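Local coordinates for putative CRISPR-associated endoribonuclease-like protein Cas6 (Pyrococcus furiosus, PDB 3UFC), which binds CRISPR RNA as a Cas6-family paralogue and probably serves the CRISPR adaptive immune system, which protects against viruses, plasmids and other mobile genetic elements, at residues 124-129 with 216-221; 132-137 with 207-212. All blocks are in the same frame, centred on the assembly; numbering follows the deposited sequence.

Interaction 1 (124-129 with 216-221); sequences NVNIFS and EIAKFG
Ala218 turns its methyl group from the helix onto the strand, where Asn126 and Phe128 receive it. The tight spot is small: CB of Ala218 lies 3.7 Å from ND2 of Asn126, and on the Phe128 side the same CB stands 4.3 Å from CZ. The rim of that ring also approaches the helix backbone, CZ of Phe128 coming obliquely to within 4.0 Å of the Ala218 O. With CG beside the backbone N in both strand residues (chi1 -50° for Asn126, -70° for Phe128), amide and ring both reach toward the helix. CB of Asn126 sits 3.6 Å above the Phe128 ring plane, offset toward its rim. The amide's ND2 donates a hydrogen bond to Lys123 O, so its polar end is held from the strand's own side while it rests against a methyl. No hydrogen bond joins 124-129 to 216-221. The loose side lies beyond: Val125 is exposed and points away from the helix, and Lys219, pointing away from the strand, forms a salt bridge with Glu223 one turn further along the same helix. This is helix-on-sheet packing of a ferredoxin-like βαββαβ domain, with the first strand (125-130) meeting the second helix (215-224).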
loop_
_atom_site.group_PDB
_atom_site.type_symbol
_atom_site.label_atom_id
_atom_site.label_comp_id
_atom_site.label_asym_id
_atom_site.label_seq_id
_atom_site.Cartn_x
_atom_site.Cartn_y
_atom_site.Cartn_z
ATOM N N ASN A 124 -9.125 0.936 19.763
ATOM C CA ASN A 124 -9.016 -0.514 19.866
ATOM C C ASN A 124 -9.943 -1.178 18.870
ATOM O O ASN A 124 -9.766 -2.345 18.521
ATOM C CB ASN A 124 -9.332 -0.974 21.285
ATOM C CG ASN A 124 -8.288 -0.526 22.271
ATOM O OD1 ASN A 124 -8.554 0.296 23.146
ATOM N ND2 ASN A 124 -7.074 -1.051 22.124
ATOM N N VAL A 125 -10.940 -0.425 18.419
ATOM C CA VAL A 125 -11.876 -0.920 17.425
ATOM C C VAL A 125 -11.913 0.100 16.289
ATOM O O VAL A 125 -12.123 1.296 16.516
ATOM C CB VAL A 125 -13.294 -1.103 18.006
ATOM C CG1 VAL A 125 -14.221 -1.664 16.927
ATOM C CG2 VAL A 125 -13.248 -2.054 19.206
ATOM N N ASN A 126 -11.685 -0.374 15.068
ATOM C CA ASN A 126 -11.677 0.499 13.896
ATOM C C ASN A 126 -12.256 -0.219 12.689
ATOM O O ASN A 126 -12.199 -1.443 12.594
ATOM C CB ASN A 126 -10.242 0.902 13.526
ATOM C CG ASN A 126 -9.444 1.419 14.706
ATOM O OD1 ASN A 126 -9.614 2.559 15.135
ATOM N ND2 ASN A 126 -8.560 0.575 15.238
ATOM N N ILE A 127 -12.824 0.545 11.769
ATOM C CA ILE A 127 -13.320 -0.035 10.536
ATOM C C ILE A 127 -12.321 0.476 9.502
ATOM O O ILE A 127 -12.151 1.687 9.340
ATOM C CB ILE A 127 -14.724 0.455 10.165
ATOM C CG1 ILE A 127 -15.744 -0.027 11.201
ATOM C CG2 ILE A 127 -15.112 -0.102 8.800
ATOM C CD1 ILE A 127 -17.154 0.415 10.885
ATOM N N PHE A 128 -11.639 -0.448 8.834
ATOM C CA PHE A 128 -10.642 -0.091 7.827
ATOM C C PHE A 128 -11.113 -0.462 6.425
ATOM O O PHE A 128 -11.819 -1.455 6.236
ATOM C CB PHE A 128 -9.310 -0.815 8.098
ATOM C CG PHE A 128 -8.573 -0.334 9.324
ATOM C CD1 PHE A 128 -8.331 -1.201 10.388
ATOM C CD2 PHE A 128 -8.082 0.972 9.399
ATOM C CE1 PHE A 128 -7.609 -0.781 11.508
ATOM C CE2 PHE A 128 -7.357 1.406 10.510
ATOM C CZ PHE A 128 -7.117 0.530 11.569
ATOM N N SER A 129 -10.715 0.339 5.444
ATOM C CA SER A 129 -11.059 0.071 4.056
ATOM C C SER A 129 -9.766 0.196 3.253
ATOM O O SER A 129 -9.028 1.170 3.402
ATOM C CB SER A 129 -12.105 1.069 3.548
ATOM O OG SER A 129 -12.523 0.713 2.241
ATOM N N GLU A 216 -1.570 -0.418 19.225
ATOM C CA GLU A 216 -0.232 -0.279 18.645
ATOM C C GLU A 216 -0.185 -0.901 17.249
ATOM O O GLU A 216 0.368 -0.321 16.315
ATOM C CB GLU A 216 0.818 -0.973 19.524
ATOM C CG GLU A 216 1.001 -0.373 20.914
ATOM C CD GLU A 216 1.652 -1.352 21.886
ATOM O OE1 GLU A 216 2.894 -1.330 22.040
ATOM O OE2 GLU A 216 0.912 -2.158 22.490
ATOM N N ILE A 217 -0.768 -2.085 17.104
ATOM C CA ILE A 217 -0.756 -2.758 15.811
ATOM C C ILE A 217 -1.697 -2.085 14.818
ATOM O O ILE A 217 -1.400 -2.014 13.629
ATOM C CB ILE A 217 -1.107 -4.267 15.957
ATOM C CG1 ILE A 217 0.029 -4.984 16.693
ATOM C CG2 ILE A 217 -1.313 -4.900 14.581
ATOM C CD1 ILE A 217 -0.229 -6.446 16.966
ATOM N N ALA A 218 -2.831 -1.591 15.304
ATOM C CA ALA A 218 -3.786 -0.912 14.433
ATOM C C ALA A 218 -3.139 0.358 13.866
ATOM O O ALA A 218 -3.279 0.672 12.682
ATOM C CB ALA A 218 -5.046 -0.554 15.217
ATOM N N LYS A 219 -2.428 1.078 14.723
ATOM C CA LYS A 219 -1.753 2.305 14.322
ATOM C C LYS A 219 -0.639 1.993 13.327
ATOM O O LYS A 219 -0.451 2.713 12.343
ATOM C CB LYS A 219 -1.180 3.007 15.553
ATOM C CG LYS A 219 -0.569 4.367 15.270
ATOM C CD LYS A 219 -0.243 5.096 16.571
ATOM C CE LYS A 219 0.303 6.497 16.313
ATOM N NZ LYS A 219 1.603 6.486 15.583
ATOM N N PHE A 220 0.092 0.912 13.582
ATOM C CA PHE A 220 1.177 0.501 12.695
ATOM C C PHE A 220 0.630 0.146 11.310
ATOM O O PHE A 220 1.204 0.530 10.292
ATOM C CB PHE A 220 1.905 -0.711 13.272
ATOM C CG PHE A 220 3.119 -1.117 12.481
ATOM C CD1 PHE A 220 4.349 -0.513 12.713
ATOM C CD2 PHE A 220 3.027 -2.098 11.499
ATOM C CE1 PHE A 220 5.479 -0.878 11.975
ATOM C CE2 PHE A 220 4.153 -2.475 10.753
ATOM C CZ PHE A 220 5.378 -1.863 10.992
ATOM N N GLY A 221 -0.477 -0.596 11.279
ATOM C CA GLY A 221 -1.074 -0.985 10.008
ATOM C C GLY A 221 -1.660 0.205 9.267
ATOM O O GLY A 221 -1.635 0.272 8.035
#

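Interaction 2 (132-137 with 207-212); sequences SPIVVR and MVFRYY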
loop_
_atom_site.group_PDB
_atom_site.type_symbol
_atom_site.label_atom_id
_atom_site.label_comp_id
_atom_site.label_asym_id
_atom_site.label_seq_id
_atom_site.Cartn_x
_atom_site.Cartn_y
_atom_site.Cartn_z
ATOM N N SER A 132 -5.189 -0.087 -1.169
ATOM C CA SER A 132 -4.364 -1.002 -1.967
ATOM C C SER A 132 -4.605 -2.375 -1.320
ATOM O O SER A 132 -4.827 -2.460 -0.115
ATOM C CB SER A 132 -2.872 -0.608 -1.966
ATOM O OG SER A 132 -2.322 -0.444 -0.673
ATOM N N PRO A 133 -4.584 -3.459 -2.118
ATOM C CA PRO A 133 -4.823 -4.825 -1.627
ATOM C C PRO A 133 -3.948 -5.317 -0.482
ATOM O O PRO A 133 -2.748 -5.071 -0.454
ATOM C CB PRO A 133 -4.648 -5.691 -2.882
ATOM C CG PRO A 133 -4.906 -4.745 -4.018
ATOM C CD PRO A 133 -4.223 -3.479 -3.546
ATOM N N ILE A 134 -4.563 -6.019 0.464
ATOM C CA ILE A 134 -3.828 -6.577 1.589
ATOM C C ILE A 134 -3.311 -7.964 1.199
ATOM O O ILE A 134 -4.071 -8.827 0.739
ATOM C CB ILE A 134 -4.715 -6.655 2.848
ATOM C CG1 ILE A 134 -4.868 -5.249 3.441
ATOM C CG2 ILE A 134 -4.101 -7.603 3.884
ATOM C CD1 ILE A 134 -5.813 -5.178 4.635
ATOM N N VAL A 135 -2.010 -8.156 1.372
ATOM C CA VAL A 135 -1.348 -9.408 1.032
ATOM C C VAL A 135 -0.903 -10.147 2.292
ATOM O O VAL A 135 -0.224 -9.585 3.149
ATOM C CB VAL A 135 -0.100 -9.148 0.154
ATOM C CG1 VAL A 135 0.599 -10.470 -0.181
ATOM C CG2 VAL A 135 -0.511 -8.426 -1.134
ATOM N N VAL A 136 -1.311 -11.407 2.404
ATOM C CA VAL A 136 -0.941 -12.246 3.537
ATOM C C VAL A 136 -0.602 -13.606 2.949
ATOM O O VAL A 136 -1.444 -14.242 2.310
ATOM C CB VAL A 136 -2.101 -12.409 4.542
ATOM C CG1 VAL A 136 -1.660 -13.312 5.692
ATOM C CG2 VAL A 136 -2.534 -11.036 5.083
ATOM N N ARG A 137 0.627 -14.054 3.166
ATOM C CA ARG A 137 1.057 -15.323 2.600
ATOM C C ARG A 137 1.552 -16.355 3.600
ATOM O O ARG A 137 1.812 -16.054 4.765
ATOM C CB ARG A 137 2.155 -15.066 1.568
ATOM C CG ARG A 137 1.760 -14.059 0.509
ATOM C CD ARG A 137 2.802 -12.968 0.378
ATOM N NE ARG A 137 3.988 -13.388 -0.359
ATOM C CZ ARG A 137 4.012 -13.625 -1.667
ATOM N NH1 ARG A 137 2.912 -13.491 -2.392
ATOM N NH2 ARG A 137 5.145 -13.977 -2.259
ATOM N N MET A 207 -10.600 -4.976 0.714
ATOM C CA MET A 207 -11.573 -5.305 1.740
ATOM C C MET A 207 -11.900 -4.215 2.742
ATOM O O MET A 207 -11.155 -3.255 2.921
ATOM C CB MET A 207 -11.076 -6.545 2.506
ATOM C CG MET A 207 -9.668 -6.376 3.116
ATOM S SD MET A 207 -8.836 -7.909 3.721
ATOM C CE MET A 207 -9.537 -8.068 5.353
ATOM N N VAL A 208 -13.052 -4.383 3.380
ATOM C CA VAL A 208 -13.498 -3.488 4.430
ATOM C C VAL A 208 -13.625 -4.454 5.598
ATOM O O VAL A 208 -14.255 -5.508 5.471
ATOM C CB VAL A 208 -14.875 -2.855 4.118
ATOM C CG1 VAL A 208 -15.364 -2.065 5.327
ATOM C CG2 VAL A 208 -14.764 -1.943 2.904
ATOM N N PHE A 209 -12.998 -4.127 6.718
ATOM C CA PHE A 209 -13.059 -5.008 7.871
ATOM C C PHE A 209 -13.023 -4.232 9.162
ATOM O O PHE A 209 -12.463 -3.139 9.227
ATOM C CB PHE A 209 -11.892 -6.008 7.863
ATOM C CG PHE A 209 -10.525 -5.366 7.927
ATOM C CD1 PHE A 209 -9.960 -4.772 6.798
ATOM C CD2 PHE A 209 -9.793 -5.374 9.112
ATOM C CE1 PHE A 209 -8.685 -4.199 6.851
ATOM C CE2 PHE A 209 -8.521 -4.805 9.173
ATOM C CZ PHE A 209 -7.967 -4.216 8.033
ATOM N N ARG A 210 -13.637 -4.799 10.193
ATOM C CA ARG A 210 -13.634 -4.165 11.500
ATOM C C ARG A 210 -12.493 -4.825 12.268
ATOM O O ARG A 210 -12.401 -6.050 12.329
ATOM C CB ARG A 210 -14.976 -4.383 12.216
ATOM C CG ARG A 210 -15.063 -3.680 13.565
ATOM C CD ARG A 210 -16.443 -3.795 14.220
ATOM N NE ARG A 210 -17.462 -2.980 13.563
ATOM C CZ ARG A 210 -18.342 -3.441 12.682
ATOM N NH1 ARG A 210 -18.338 -4.722 12.343
ATOM N NH2 ARG A 210 -19.233 -2.621 12.143
ATOM N N TYR A 211 -11.613 -4.002 12.826
ATOM C CA TYR A 211 -10.457 -4.466 13.590
ATOM C C TYR A 211 -10.730 -4.338 15.088
ATOM O O TYR A 211 -11.218 -3.300 15.536
ATOM C CB TYR A 211 -9.238 -3.606 13.219
ATOM C CG TYR A 211 -7.981 -3.847 14.036
ATOM C CD1 TYR A 211 -6.911 -4.571 13.511
ATOM C CD2 TYR A 211 -7.844 -3.311 15.316
ATOM C CE1 TYR A 211 -5.732 -4.750 14.235
ATOM C CE2 TYR A 211 -6.669 -3.485 16.051
ATOM C CZ TYR A 211 -5.618 -4.203 15.503
ATOM O OH TYR A 211 -4.450 -4.349 16.215
ATOM N N TYR A 212 -10.412 -5.384 15.851
ATOM C CA TYR A 212 -10.592 -5.384 17.309
ATOM C C TYR A 212 -9.278 -5.728 17.998
ATOM O O TYR A 212 -8.685 -6.767 17.709
ATOM C CB TYR A 212 -11.599 -6.447 17.770
ATOM C CG TYR A 212 -13.033 -6.249 17.348
ATOM C CD1 TYR A 212 -13.468 -6.641 16.087
ATOM C CD2 TYR A 212 -13.966 -5.698 18.231
ATOM C CE1 TYR A 212 -14.797 -6.495 15.712
ATOM C CE2 TYR A 212 -15.298 -5.546 17.866
ATOM C CZ TYR A 212 -15.706 -5.947 16.604
ATOM O OH TYR A 212 -17.021 -5.797 16.234
#
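Met207 opens the contact by bringing its sulfur to Ile134: SD of Met207 lies 4.2 Å from CD1 of Ile134. CG of Met207 is placed between the backbone N and the carbonyl carbon (chi1 56°), and a bend at the thioether (chi3 -84°) carries CE toward the next inward residue, 3.6 Å from CD1 of Phe209. The backbone N of Met207 is bonded to Thr130 OG1. Val208 follows on the opposite face of the strand, against Ser129 and Lys189. Phe209 then returns to the contact and makes its closest approach, with its CE1 3.8 Å and its CZ 4.1 Å from CD1 of Ile134. The methyl meets that corner of the ring obliquely, the two side chains coming from opposite directions. On the isoleucine side a single branch does the touching: the extended CG1 arm (chi2 176°) pushes CD1 forward into the angle between thioether and ring. All three residues are buried, and the contact between the two segments is purely apolar, with no hydrogen bond across it. Farther along, the strand's side chains no longer meet 132-137; Arg210 turns to a salt bridge with Glu186 and Tyr211 to the ring of Phe183. Strand 200-213 lies between strands 183-197 and 125-130 in the four-stranded sheet, and Phe209 touches Ile185 of the former. Residues 132-137 come just after strand 125-130 and run into the first strand of the two-stranded hairpin that ends at 151; Ile134 is tied by its backbone to Ser205 and packs on Phe226, while Val136 leans on helix 158-174 at Phe158, Arg161 and Leu162.

How the interactions relate
Interaction 2 is nested within the loop that interaction 1 closes, and their centres are 10 Å apart. The two meet through the sheet, where strands 125-130 and 200-213 are antiparallel neighbours: Asn126 O is 2.6 Å from Tyr211 N, and Phe128 N is 2.8 Å from Phe209 O, both probable hydrogen bonds. Tyr211 also reaches the helix of interaction 1, its OH packing 3.4 Å from CB of Ile217. A further bridge is Phe226, just beyond helix 215-224, which touches both Phe128 and Ile134. The two contacts therefore belong to one continuous interior on the helix-bearing side of the C-terminal sheet; neither includes an assigned catalytic residue or a ligand.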